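Local atomic coordinates of beta sliding clamp (Streptococcus pneumoniae, PDB entry 2AWA), a protein that probably encircles DNA as a ring-shaped head-to-tail dimer, tethering DNA polymerases and other replication proteins to it and so conferring processivity. Residues V46-T51 against I55-S60; S65-I70 against P136-I141; T29-I34 against L89-F94; I40-T45 against K128-E133; N21-A26 against V104-K109. All coordinates share one frame; numbering follows the deposited sequence.

Interaction 1. Residues V46-T51 against I55-S60; sequences VKIDVT and ITLIGS
Ile-48 and Leu-57 share one first torsion: CG1 of Ile-48 (chi1 -61°) and CG of Leu-57 (chi1 -60°) each stand opposite the carbonyl carbon, next to the backbone N. Opposed on one face of the sheet and turned alike, the two side chains lie alongside each other, with Leu-57 CD2 coming to 3.8 Å from Ile-48 CG1. Two residues along, Val-50 and Ile-55 repeat this, with Val-50 CG2 placed 4.2 Å from Ile-55 CG1. Both are non-hydrogen-bonded pairs of an antiparallel hairpin. Hydrogen-bonded pairs alternate with them: Asp-49 with Thr-56 between the two, and Lys-47 with Ile-58 beyond Ile-48 and Leu-57, each joined by two bonds. Ile-58 N gives its hydrogen to Lys-47 O at 2.8 Å, almost straight, and Thr-56 N reaches Asp-49 O at 2.8 Å. A water donates a further bond to Asp-49 O, so that carbonyl is gripped twice.

On the face of Lys-47, Asp-49, Thr-56 and Ile-58, the Lys-47 chain bends in its outer half and brings NZ 2.6 Å from Asp-49 OD2, a salt bridge on the syn side of the carboxylate but 30° out of its plane. The same OD2 passes 4.1 Å from Ile-58 CD1, the two side chains crossing at a slant. Beta-branched residues suit the extended backbone here. The face of Ile-48, Val-50, Ile-55 and Leu-57 is wholly apolar and packs on helix 20-31 and Phe-16, whereas the other, partly exposed, mixes a salt bridge with the Ile-58 hydrocarbon.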
# COMPACT_ATOMS: atom_id res chain seq x y z
N VAL B 46 18.02 -16.68 -6.45
CA VAL B 46 19.07 -15.88 -7.03
C VAL B 46 20.32 -16.74 -7.05
O VAL B 46 20.49 -17.59 -6.18
CB VAL B 46 19.34 -14.56 -6.28
CG1 VAL B 46 19.49 -14.76 -4.77
CG2 VAL B 46 20.57 -13.85 -6.88
N LYS B 47 21.14 -16.53 -8.07
CA LYS B 47 22.38 -17.25 -8.26
C LYS B 47 23.49 -16.26 -8.03
O LYS B 47 23.42 -15.14 -8.52
CB LYS B 47 22.48 -17.80 -9.69
CG LYS B 47 23.85 -18.32 -10.11
CD LYS B 47 23.70 -19.24 -11.31
CE LYS B 47 24.89 -19.19 -12.26
NZ LYS B 47 26.11 -19.71 -11.63
N ILE B 48 24.50 -16.71 -7.29
CA ILE B 48 25.59 -15.85 -6.82
C ILE B 48 26.92 -16.45 -7.22
O ILE B 48 27.40 -17.38 -6.57
CB ILE B 48 25.54 -15.70 -5.29
CG1 ILE B 48 24.22 -15.07 -4.88
CG2 ILE B 48 26.69 -14.84 -4.77
CD1 ILE B 48 23.94 -15.24 -3.43
N ASP B 49 27.50 -15.92 -8.29
CA ASP B 49 28.82 -16.31 -8.76
C ASP B 49 29.85 -15.36 -8.19
O ASP B 49 29.67 -14.15 -8.26
CB ASP B 49 28.90 -16.26 -10.28
CG ASP B 49 28.41 -17.54 -10.93
OD1 ASP B 49 29.05 -18.60 -10.70
OD2 ASP B 49 27.42 -17.47 -11.69
N VAL B 50 30.92 -15.91 -7.64
CA VAL B 50 31.93 -15.11 -6.99
C VAL B 50 33.25 -15.42 -7.66
O VAL B 50 33.74 -16.54 -7.55
CB VAL B 50 32.03 -15.47 -5.51
CG1 VAL B 50 33.17 -14.68 -4.85
CG2 VAL B 50 30.71 -15.20 -4.83
N THR B 51 33.81 -14.43 -8.35
CA THR B 51 35.08 -14.56 -9.02
C THR B 51 36.09 -13.58 -8.44
O THR B 51 35.74 -12.77 -7.57
CB THR B 51 34.95 -14.33 -10.56
OG1 THR B 51 34.38 -13.04 -10.81
CG2 THR B 51 34.07 -15.41 -11.19
N ILE B 55 31.58 -10.10 -7.61
CA ILE B 55 30.39 -10.91 -7.44
C ILE B 55 29.40 -10.60 -8.54
O ILE B 55 29.22 -9.44 -8.91
CB ILE B 55 29.73 -10.57 -6.12
CG1 ILE B 55 30.60 -11.04 -4.96
CG2 ILE B 55 28.34 -11.18 -6.02
CD1 ILE B 55 30.15 -10.42 -3.64
N THR B 56 28.74 -11.64 -9.06
CA THR B 56 27.70 -11.49 -10.07
C THR B 56 26.42 -12.08 -9.53
O THR B 56 26.39 -13.22 -9.06
CB THR B 56 28.06 -12.22 -11.37
OG1 THR B 56 29.38 -11.87 -11.79
CG2 THR B 56 27.08 -11.84 -12.49
N LEU B 57 25.35 -11.30 -9.59
CA LEU B 57 24.02 -11.74 -9.17
C LEU B 57 23.17 -12.02 -10.39
O LEU B 57 22.90 -11.11 -11.17
CB LEU B 57 23.35 -10.67 -8.32
CG LEU B 57 24.13 -10.33 -7.05
CD1 LEU B 57 23.52 -9.12 -6.39
CD2 LEU B 57 24.16 -11.52 -6.11
N ILE B 58 22.76 -13.27 -10.54
CA ILE B 58 21.92 -13.67 -11.67
C ILE B 58 20.49 -14.05 -11.26
O ILE B 58 20.27 -14.81 -10.32
CB ILE B 58 22.57 -14.79 -12.51
CG1 ILE B 58 23.91 -14.28 -13.06
CG2 ILE B 58 21.65 -15.21 -13.65
CD1 ILE B 58 24.69 -15.30 -13.89
N GLY B 59 19.53 -13.48 -11.98
CA GLY B 59 18.11 -13.79 -11.81
C GLY B 59 17.38 -13.84 -13.14
O GLY B 59 17.73 -13.16 -14.11
N SER B 60 16.33 -14.66 -13.18
CA SER B 60 15.55 -14.82 -14.39
C SER B 60 14.20 -15.45 -14.09
O SER B 60 14.00 -16.09 -13.06
CB SER B 60 16.29 -15.69 -15.40
OG SER B 60 16.57 -16.96 -14.85
O HOH W 1 31.25 -12.72 -10.53

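Interaction 2. Residues S65-I70 against P136-I141; sequences SIENFI and PRIQEI
Ile-138 and Glu-67 approach from opposite directions, the isoleucine reaching out of the 136-141 loop and the glutamate rising from strand 64-71. The end of Ile-138 does all the touching. Its CD1 methyl lies 3.5 Å from Glu-67 OE2 and 4.0 Å from Glu-67 CG, so it rests along the outer part of the acid's chain. That chain runs extended beyond CG, which carries the carboxylate out as far as the methyl. The same CD1 also meets Ser-65 CB at 4.0 Å. Ser-65 and Glu-67 are two residues apart on the strand and face the same way, so both can touch the same methyl.

Ile-138 leans on Ile-58 of the adjacent strand as well, while Glu-67 also touches Ser-251 and Tyr-253 of strand 250-255, which belongs to the central domain's sequence family. A long, branched hydrocarbon is apt for a loop that must lie on a mixed surface, since it can use aliphatic parts of polar neighbours. Between these two segments the contact is van der Waals, although Gln-242 NE2 holds the loop by a hydrogen bond to Gln-139 O. The methyl probably displaces some of the water that would otherwise surround one carboxylate oxygen.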
# COMPACT_ATOMS: atom_id res chain seq x y z
N SER B 65 16.01 -11.74 -17.96
CA SER B 65 17.08 -12.16 -17.09
C SER B 65 17.92 -10.94 -16.75
O SER B 65 18.13 -10.07 -17.59
CB SER B 65 17.97 -13.19 -17.79
OG SER B 65 17.26 -14.35 -18.14
N ILE B 66 18.43 -10.90 -15.53
CA ILE B 66 19.30 -9.81 -15.09
C ILE B 66 20.61 -10.40 -14.56
O ILE B 66 20.60 -11.34 -13.76
CB ILE B 66 18.63 -8.98 -13.99
CG1 ILE B 66 17.45 -8.21 -14.57
CG2 ILE B 66 19.60 -8.01 -13.38
CD1 ILE B 66 16.56 -7.52 -13.53
N GLU B 67 21.72 -9.85 -15.03
CA GLU B 67 23.03 -10.11 -14.43
C GLU B 67 23.57 -8.81 -13.87
O GLU B 67 24.02 -7.94 -14.61
CB GLU B 67 24.01 -10.61 -15.45
CG GLU B 67 23.61 -11.85 -16.16
CD GLU B 67 24.75 -12.39 -16.97
OE1 GLU B 67 25.87 -11.85 -16.81
OE2 GLU B 67 24.54 -13.34 -17.76
N ASN B 68 23.52 -8.70 -12.55
CA ASN B 68 24.03 -7.53 -11.85
C ASN B 68 25.37 -7.84 -11.18
O ASN B 68 25.44 -8.62 -10.24
CB ASN B 68 23.01 -7.11 -10.82
CG ASN B 68 23.19 -5.71 -10.35
OD1 ASN B 68 24.04 -4.96 -10.84
ND2 ASN B 68 22.38 -5.33 -9.39
N PHE B 69 26.41 -7.21 -11.67
CA PHE B 69 27.77 -7.44 -11.22
C PHE B 69 28.23 -6.35 -10.23
O PHE B 69 28.07 -5.16 -10.48
CB PHE B 69 28.65 -7.46 -12.48
CG PHE B 69 30.11 -7.45 -12.22
CD1 PHE B 69 30.75 -8.60 -11.79
CD2 PHE B 69 30.86 -6.31 -12.48
CE1 PHE B 69 32.14 -8.61 -11.60
CE2 PHE B 69 32.24 -6.32 -12.30
CZ PHE B 69 32.88 -7.47 -11.85
N ILE B 70 28.79 -6.77 -9.10
CA ILE B 70 29.47 -5.87 -8.16
C ILE B 70 30.95 -6.16 -8.23
O ILE B 70 31.37 -7.23 -7.83
CB ILE B 70 29.02 -6.11 -6.69
CG1 ILE B 70 27.50 -6.09 -6.58
CG2 ILE B 70 29.63 -5.07 -5.76
CD1 ILE B 70 26.98 -6.69 -5.28
N PRO B 136 19.74 -22.76 -14.94
CA PRO B 136 19.90 -22.70 -16.38
C PRO B 136 20.83 -21.58 -16.83
O PRO B 136 20.59 -20.44 -16.51
CB PRO B 136 18.49 -22.40 -16.87
CG PRO B 136 17.85 -21.72 -15.76
CD PRO B 136 18.38 -22.37 -14.54
N ARG B 137 21.86 -21.93 -17.60
CA ARG B 137 22.73 -20.95 -18.24
C ARG B 137 21.94 -20.05 -19.18
O ARG B 137 20.99 -20.50 -19.81
CB ARG B 137 23.82 -21.67 -19.04
N ILE B 138 22.33 -18.78 -19.28
CA ILE B 138 21.63 -17.81 -20.15
C ILE B 138 22.24 -17.84 -21.55
O ILE B 138 23.46 -17.80 -21.70
CB ILE B 138 21.72 -16.36 -19.58
CG1 ILE B 138 21.19 -16.30 -18.14
CG2 ILE B 138 20.94 -15.39 -20.46
CD1 ILE B 138 21.52 -15.00 -17.41
N GLN B 139 21.39 -17.90 -22.58
CA GLN B 139 21.85 -17.88 -23.98
C GLN B 139 22.50 -16.52 -24.28
O GLN B 139 21.90 -15.48 -24.00
CB GLN B 139 20.70 -18.18 -24.95
N GLU B 140 23.71 -16.55 -24.84
CA GLU B 140 24.50 -15.34 -25.07
C GLU B 140 24.23 -14.71 -26.45
O GLU B 140 24.44 -15.35 -27.48
CB GLU B 140 26.00 -15.65 -24.92
N ILE B 141 23.73 -13.47 -26.46
CA ILE B 141 23.61 -12.68 -27.69
C ILE B 141 25.01 -12.54 -28.29
O ILE B 141 25.96 -12.19 -27.59
CB ILE B 141 23.05 -11.27 -27.42
CG2 ILE B 141 21.53 -11.27 -27.36

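Interaction 3. Residues T29-I34 against L89-F94; sequences TTKRAI and LEASFF
Ile-34 lays its outer branch against Ala-91, whose single methyl CB sits 3.6 Å from Ile-34 CD1 and 4.0 Å from Ile-34 CG2. Both branches of the isoleucine thus touch one methyl. Alanine suits this first residue of helix 91-100, because its backbone can come close to the turn that ends with Ile-34. That turn is a type I beta turn from Lys-31 to Ile-34, closed by a 2.7 Å bond from Ile-34 N to Lys-31 O.

Lys-31 makes the second part of the contact. With CG opposite its backbone N (chi1 -152°), the side chain sets out toward helix 91-100, passing 4.5 Å from Ala-91 CB at its CG, and ends beside Ser-92. Its CE lies 3.1 Å from Ser-92 OG, a tight approach whose exact length is doubtful, and the last bend of the chain turns NZ back to a weak hydrogen bond, 3.3 Å, with Ile-34 O. The hydrocarbon length of a lysine spans the gap, while its amine keeps that weak bond.

Within 89-94, Glu-90 occupies the N-cap position, and its carbonyl O receives Phe-94 N at 3.0 Å as the first helical bond. In the same first turn of helix 91-100, Phe-93 packs on Val-320 of the second subunit. The contact thus joins the end of helix 20-31 to the start of helix 91-100, with Ile-34 and Ala-91 both resting on Val-46 of strand 45-50.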
# COMPACT_ATOMS: atom_id res chain seq x y z
N THR B 29 17.66 -5.11 -7.30
CA THR B 29 17.65 -4.94 -8.73
C THR B 29 17.52 -6.29 -9.38
O THR B 29 16.74 -6.45 -10.30
CB THR B 29 18.94 -4.29 -9.21
OG1 THR B 29 19.02 -3.00 -8.65
CG2 THR B 29 18.98 -4.16 -10.72
N THR B 30 18.29 -7.26 -8.92
CA THR B 30 18.27 -8.57 -9.56
C THR B 30 16.91 -9.26 -9.36
O THR B 30 16.40 -9.90 -10.27
CB THR B 30 19.41 -9.47 -9.06
OG1 THR B 30 20.66 -8.85 -9.39
CG2 THR B 30 19.35 -10.83 -9.72
N LYS B 31 16.32 -9.07 -8.19
CA LYS B 31 15.03 -9.66 -7.88
C LYS B 31 13.93 -9.23 -8.84
O LYS B 31 12.97 -9.93 -9.03
CB LYS B 31 14.60 -9.31 -6.45
CG LYS B 31 13.71 -10.38 -5.88
CD LYS B 31 12.63 -9.87 -4.95
CE LYS B 31 11.85 -11.06 -4.36
NZ LYS B 31 11.45 -12.11 -5.37
N ARG B 32 14.07 -8.07 -9.45
CA ARG B 32 13.07 -7.62 -10.41
C ARG B 32 12.80 -8.61 -11.54
O ARG B 32 11.74 -8.54 -12.16
CB ARG B 32 13.44 -6.23 -10.94
CG ARG B 32 13.27 -5.17 -9.88
CD ARG B 32 12.80 -3.87 -10.45
NE ARG B 32 12.27 -2.97 -9.41
CZ ARG B 32 13.02 -2.19 -8.62
NH1 ARG B 32 14.35 -2.18 -8.71
NH2 ARG B 32 12.42 -1.41 -7.73
N ALA B 33 13.74 -9.52 -11.79
CA ALA B 33 13.54 -10.61 -12.75
C ALA B 33 13.22 -11.94 -12.10
O ALA B 33 13.31 -12.96 -12.76
CB ALA B 33 14.78 -10.77 -13.63
N ILE B 34 12.83 -11.95 -10.83
CA ILE B 34 12.58 -13.20 -10.10
C ILE B 34 11.18 -13.25 -9.50
O ILE B 34 10.88 -12.51 -8.57
CB ILE B 34 13.57 -13.38 -8.93
CG1 ILE B 34 15.00 -13.54 -9.44
CG2 ILE B 34 13.18 -14.61 -8.08
CD1 ILE B 34 16.05 -13.65 -8.33
N LEU B 89 20.34 -19.24 -3.64
CA LEU B 89 19.51 -19.01 -2.46
C LEU B 89 18.11 -18.59 -2.89
O LEU B 89 17.94 -17.94 -3.92
CB LEU B 89 20.13 -17.93 -1.60
CG LEU B 89 21.48 -18.26 -0.98
CD1 LEU B 89 22.29 -17.01 -0.68
CD2 LEU B 89 21.27 -19.09 0.27
N GLU B 90 17.10 -18.96 -2.12
CA GLU B 90 15.75 -18.47 -2.40
C GLU B 90 15.76 -16.97 -2.21
O GLU B 90 16.07 -16.47 -1.13
CB GLU B 90 14.72 -19.14 -1.53
CG GLU B 90 14.56 -20.62 -1.84
CD GLU B 90 13.82 -20.91 -3.15
OE1 GLU B 90 13.22 -19.97 -3.73
OE2 GLU B 90 13.84 -22.09 -3.59
N ALA B 91 15.44 -16.26 -3.28
CA ALA B 91 15.70 -14.84 -3.35
C ALA B 91 14.91 -14.02 -2.34
O ALA B 91 15.50 -13.27 -1.59
CB ALA B 91 15.48 -14.33 -4.79
N SER B 92 13.59 -14.15 -2.29
CA SER B 92 12.80 -13.35 -1.33
C SER B 92 13.34 -13.48 0.08
O SER B 92 13.67 -12.48 0.72
CB SER B 92 11.35 -13.78 -1.31
OG SER B 92 10.71 -13.26 -2.44
N PHE B 93 13.43 -14.71 0.55
CA PHE B 93 13.87 -14.96 1.91
C PHE B 93 15.26 -14.36 2.17
O PHE B 93 15.44 -13.59 3.11
CB PHE B 93 13.86 -16.46 2.19
CG PHE B 93 14.02 -16.78 3.62
CD1 PHE B 93 13.07 -16.36 4.53
CD2 PHE B 93 15.11 -17.49 4.08
CE1 PHE B 93 13.21 -16.63 5.88
CE2 PHE B 93 15.24 -17.77 5.43
CZ PHE B 93 14.28 -17.33 6.32
N PHE B 94 16.22 -14.68 1.31
CA PHE B 94 17.59 -14.24 1.47
C PHE B 94 17.62 -12.74 1.60
O PHE B 94 18.21 -12.19 2.55
CB PHE B 94 18.44 -14.67 0.27
CG PHE B 94 19.85 -14.16 0.30
CD1 PHE B 94 20.66 -14.38 1.41
CD2 PHE B 94 20.38 -13.49 -0.79
CE1 PHE B 94 21.98 -13.92 1.43
CE2 PHE B 94 21.70 -13.04 -0.79
CZ PHE B 94 22.49 -13.24 0.32

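Interaction 4. Residues I40-T45 against K128-E133; sequences IPILST and KGKDSE
Ile-42 and Lys-130 meet with no ring between them, and the flat groups beside their contact are the Ile-42 carbonyl and the Asp-131 carboxylate, each approached end-on and not over a face. Thr-45 OG1 donates to Ile-42 O at 2.8 Å, nearly along the C=O axis. Thr-45 N adds a second bond to that oxygen at 3.2 Å, so one residue grips the carbonyl through both its backbone and its hydroxyl. Asp-131 OD1 takes Glu-133 N at 2.7 Å, almost in line with its own C-O bond.

Across the contact everything is aliphatic. Ile-42 holds CG1 opposite the backbone N (chi1 -159°), and the bend at chi2 (79°) turns CD1 to the lysine. Lys-130 stays extended through CD and bends only at its last torsion (chi4 -75°). The two chains slide past each other in opposite directions, Ile-42 CD1 coming 3.8 Å from Lys-130 CD. Thr-45 CG2 approaches the same CD at a looser 4.5 Å. Lysine suits an exposed loop lying against partly buried hydrocarbon, since its methylenes can lie on that hydrocarbon while its amine, on an exposed residue, can probably meet solvent.

Ile-42 and Thr-45 also touch Leu-88, the residue to which Lys-130 is bonded through its backbone, so strand 85-90 lies by both loops. Lys-128 bonds by its backbone to the second subunit of the ring. The elements here are a 3-10 turn running into strand 45-50 and, just after Lys-130, an Asx turn at Asp-131 in the loop that follows strand 123-128.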
# COMPACT_ATOMS: atom_id res chain seq x y z
N ILE B 40 9.12 -23.42 -13.62
CA ILE B 40 10.42 -24.05 -13.35
C ILE B 40 10.86 -23.65 -11.93
O ILE B 40 11.30 -22.52 -11.72
CB ILE B 40 11.51 -23.60 -14.36
CG1 ILE B 40 11.06 -23.90 -15.80
CG2 ILE B 40 12.82 -24.31 -14.08
N PRO B 41 10.73 -24.56 -10.96
CA PRO B 41 10.97 -24.27 -9.54
C PRO B 41 12.24 -23.48 -9.19
O PRO B 41 12.20 -22.60 -8.32
CB PRO B 41 11.05 -25.66 -8.91
CG PRO B 41 10.21 -26.51 -9.77
CD PRO B 41 10.32 -25.96 -11.16
N ILE B 42 13.35 -23.80 -9.85
CA ILE B 42 14.65 -23.29 -9.44
C ILE B 42 14.81 -21.82 -9.75
O ILE B 42 15.71 -21.17 -9.25
CB ILE B 42 15.79 -24.10 -10.09
CG1 ILE B 42 17.09 -23.93 -9.31
CG2 ILE B 42 15.99 -23.70 -11.54
CD1 ILE B 42 17.16 -24.76 -8.07
N LEU B 43 13.92 -21.28 -10.58
CA LEU B 43 14.04 -19.89 -11.01
C LEU B 43 13.59 -18.85 -9.97
O LEU B 43 13.76 -17.65 -10.20
CB LEU B 43 13.30 -19.69 -12.33
CG LEU B 43 14.03 -20.32 -13.52
CD1 LEU B 43 13.25 -20.09 -14.80
CD2 LEU B 43 15.43 -19.73 -13.66
N SER B 44 13.06 -19.33 -8.84
CA SER B 44 12.81 -18.48 -7.66
C SER B 44 14.09 -18.13 -6.87
O SER B 44 14.07 -17.29 -5.97
CB SER B 44 11.80 -19.15 -6.73
OG SER B 44 12.33 -20.35 -6.16
N THR B 45 15.20 -18.76 -7.20
CA THR B 45 16.45 -18.51 -6.51
C THR B 45 17.20 -17.41 -7.20
O THR B 45 17.01 -17.20 -8.39
CB THR B 45 17.36 -19.79 -6.45
OG1 THR B 45 17.82 -20.15 -7.77
CG2 THR B 45 16.61 -20.95 -5.84
N LYS B 128 20.11 -22.33 4.17
CA LYS B 128 20.31 -23.48 3.30
C LYS B 128 20.17 -23.07 1.82
O LYS B 128 19.14 -22.53 1.41
CB LYS B 128 19.30 -24.58 3.67
CG LYS B 128 19.41 -25.88 2.87
CD LYS B 128 20.73 -26.60 3.10
CE LYS B 128 20.80 -27.89 2.29
NZ LYS B 128 22.01 -28.69 2.63
N GLY B 129 21.21 -23.31 1.04
CA GLY B 129 21.17 -23.01 -0.39
C GLY B 129 21.17 -24.26 -1.24
O GLY B 129 20.94 -25.36 -0.75
N LYS B 130 21.45 -24.09 -2.52
CA LYS B 130 21.46 -25.19 -3.46
C LYS B 130 22.69 -25.07 -4.34
O LYS B 130 23.15 -23.97 -4.63
CB LYS B 130 20.21 -25.16 -4.35
CG LYS B 130 18.92 -25.62 -3.68
CD LYS B 130 17.72 -25.00 -4.35
CE LYS B 130 16.43 -25.41 -3.68
NZ LYS B 130 16.05 -26.81 -4.03
N ASP B 131 23.22 -26.21 -4.77
CA ASP B 131 24.26 -26.23 -5.78
C ASP B 131 23.70 -25.58 -7.05
O ASP B 131 22.56 -25.83 -7.41
CB ASP B 131 24.69 -27.67 -6.04
CG ASP B 131 25.70 -27.78 -7.14
OD1 ASP B 131 25.33 -27.49 -8.29
OD2 ASP B 131 26.85 -28.17 -6.86
N SER B 132 24.52 -24.77 -7.72
CA SER B 132 24.06 -23.91 -8.82
C SER B 132 24.18 -24.52 -10.21
O SER B 132 23.86 -23.87 -11.20
CB SER B 132 24.85 -22.61 -8.80
OG SER B 132 26.21 -22.86 -9.10
N GLU B 133 24.65 -25.75 -10.29
CA GLU B 133 24.83 -26.42 -11.58
C GLU B 133 23.47 -26.63 -12.26
O GLU B 133 23.38 -26.61 -13.47
CB GLU B 133 25.57 -27.75 -11.37
CG GLU B 133 26.41 -28.22 -12.56
CD GLU B 133 27.30 -29.42 -12.21
OE1 GLU B 133 27.26 -29.91 -11.05
OE2 GLU B 133 28.06 -29.88 -13.09

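Interaction 5. Residues N21-A26 against V104-K109; sequences NLFLQA and VTLDFK
Helix 20-31 packs here on strand 105-111, a helix-on-sheet layer in the N-terminal domain of the clamp, and Phe-23 is the residue that reaches from one to the other. Its CG lies opposite the backbone N (chi1 -170°), so the ring extends straight off the helix toward the strand. The ring's CD2 comes 4.1 Å from Leu-106 CD2, and its CZ comes 4.3 Å from Phe-108 CD2. Leu-106 and Phe-108 are two residues apart on the strand, so both side chains leave on the side that faces the helix, and one ring can touch both.

The Phe-23 and Leu-106 side chains cross at about a right angle. Leu-106 takes the less common first torsion (chi1 74°), with CG lying between the backbone N and the carbonyl carbon. The two phenyl rings meet obliquely, through one atom of each. No hydrogen bond crosses the contact. At the edge of the layer, Asn-21 N is 4.4 Å from Val-104 O, where the strand is only beginning.

Large aromatic and branched residues suit this place because a helix and a sheet stand well apart and need long side chains to fill the interval. Phe-108 also stacks on Phe-16 and touches Phe-94 of helix 91-100, and Ile-18 meets both Phe-23 and Leu-106. The result is a hydrophobic layer between helices and an antiparallel sheet, as in other sliding clamps, whose domains each set two helices against sheets, the helices lining the ring's inner side.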
# COMPACT_ATOMS: atom_id res chain seq x y z
N ASN B 21 24.29 -2.36 2.53
CA ASN B 21 23.39 -1.60 1.64
C ASN B 21 23.67 -1.71 0.14
O ASN B 21 22.74 -1.86 -0.63
CB ASN B 21 23.32 -0.14 2.07
CG ASN B 21 22.63 0.03 3.40
OD1 ASN B 21 21.95 -0.89 3.89
ND2 ASN B 21 22.79 1.21 4.00
N LEU B 22 24.92 -1.63 -0.29
CA LEU B 22 25.20 -1.77 -1.71
C LEU B 22 24.85 -3.18 -2.18
O LEU B 22 24.34 -3.34 -3.30
CB LEU B 22 26.64 -1.42 -2.05
CG LEU B 22 26.86 -1.25 -3.57
CD1 LEU B 22 27.73 -0.05 -3.87
CD2 LEU B 22 27.43 -2.51 -4.19
N PHE B 23 25.09 -4.17 -1.32
CA PHE B 23 24.73 -5.56 -1.61
C PHE B 23 23.23 -5.63 -1.77
O PHE B 23 22.73 -6.10 -2.78
CB PHE B 23 25.20 -6.48 -0.48
CG PHE B 23 25.09 -7.97 -0.77
CD1 PHE B 23 25.43 -8.49 -2.00
CD2 PHE B 23 24.74 -8.85 0.24
CE1 PHE B 23 25.35 -9.85 -2.24
CE2 PHE B 23 24.66 -10.21 0.00
CZ PHE B 23 24.96 -10.71 -1.24
N LEU B 24 22.51 -5.12 -0.77
CA LEU B 24 21.05 -5.18 -0.75
C LEU B 24 20.43 -4.52 -1.97
O LEU B 24 19.39 -4.96 -2.46
CB LEU B 24 20.49 -4.54 0.52
CG LEU B 24 19.01 -4.77 0.80
CD1 LEU B 24 18.68 -6.26 0.95
CD2 LEU B 24 18.60 -4.03 2.05
N GLN B 25 21.06 -3.45 -2.46
CA GLN B 25 20.54 -2.75 -3.61
C GLN B 25 20.67 -3.64 -4.84
O GLN B 25 19.71 -3.85 -5.54
CB GLN B 25 21.27 -1.43 -3.84
CG GLN B 25 20.57 -0.58 -4.89
CD GLN B 25 21.42 0.54 -5.41
OE1 GLN B 25 22.35 1.01 -4.74
NE2 GLN B 25 21.12 0.98 -6.63
N ALA B 26 21.86 -4.15 -5.08
CA ALA B 26 22.09 -5.10 -6.15
C ALA B 26 21.14 -6.29 -6.10
O ALA B 26 20.62 -6.70 -7.15
CB ALA B 26 23.53 -5.57 -6.14
N VAL B 104 26.75 -2.43 9.10
CA VAL B 104 27.02 -1.81 7.80
C VAL B 104 27.66 -2.77 6.78
O VAL B 104 27.45 -2.63 5.57
CB VAL B 104 27.93 -0.54 7.99
CG1 VAL B 104 28.62 -0.12 6.68
CG2 VAL B 104 27.12 0.62 8.53
N THR B 105 28.48 -3.70 7.25
CA THR B 105 29.08 -4.72 6.40
C THR B 105 28.62 -6.09 6.87
O THR B 105 28.08 -6.24 7.97
CB THR B 105 30.63 -4.71 6.44
OG1 THR B 105 31.11 -5.06 7.74
CG2 THR B 105 31.19 -3.33 6.04
N LEU B 106 28.87 -7.09 6.04
CA LEU B 106 28.53 -8.45 6.43
C LEU B 106 29.46 -9.48 5.83
O LEU B 106 30.03 -9.27 4.76
CB LEU B 106 27.09 -8.75 6.05
CG LEU B 106 26.75 -8.98 4.58
CD1 LEU B 106 26.68 -10.47 4.26
CD2 LEU B 106 25.42 -8.34 4.29
N ASP B 107 29.58 -10.60 6.54
CA ASP B 107 30.38 -11.71 6.09
C ASP B 107 29.52 -12.77 5.45
O ASP B 107 28.49 -13.13 5.98
CB ASP B 107 31.14 -12.32 7.26
CG ASP B 107 32.41 -13.02 6.82
OD1 ASP B 107 33.43 -12.33 6.64
OD2 ASP B 107 32.36 -14.26 6.62
N PHE B 108 29.94 -13.25 4.29
CA PHE B 108 29.21 -14.25 3.53
C PHE B 108 30.15 -15.44 3.37
O PHE B 108 31.06 -15.39 2.54
CB PHE B 108 28.85 -13.66 2.17
CG PHE B 108 27.89 -14.50 1.35
CD1 PHE B 108 28.27 -15.74 0.86
CD2 PHE B 108 26.63 -14.01 1.04
CE1 PHE B 108 27.42 -16.49 0.10
CE2 PHE B 108 25.75 -14.77 0.26
CZ PHE B 108 26.14 -16.01 -0.21
N LYS B 109 29.94 -16.51 4.15
CA LYS B 109 30.83 -17.69 4.11
C LYS B 109 30.07 -18.98 3.82
O LYS B 109 29.22 -19.38 4.60
CB LYS B 109 31.60 -17.87 5.42
CG LYS B 109 32.61 -19.03 5.36
CD LYS B 109 33.47 -19.15 6.62
CE LYS B 109 34.32 -20.43 6.56
NZ LYS B 109 34.94 -20.81 7.87

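Overall arrangement
All five contacts lie in the N-terminal domain, on one side of the chain's centre. The hairpin of interaction 1 is the hub: interactions 2, 3, 4 and 5 have centres about 8, 10, 12 and 13 Å from it, and each touches it. Along the chain it is nested inside the loops closed by 3, 4 and 5, whereas 2 follows it. Interactions 3 and 5 share helix 20-31, and Phe-94 touches both Phe-23 and Phe-108. Interactions 4 and 5 are about 20 Å apart between centres and do not touch. Interaction 2 adjoins the central domain, whose strands continue the sheet, while Phe-93 in 3 and Lys-128 in 4 meet the second subunit, consistent with a closed ring.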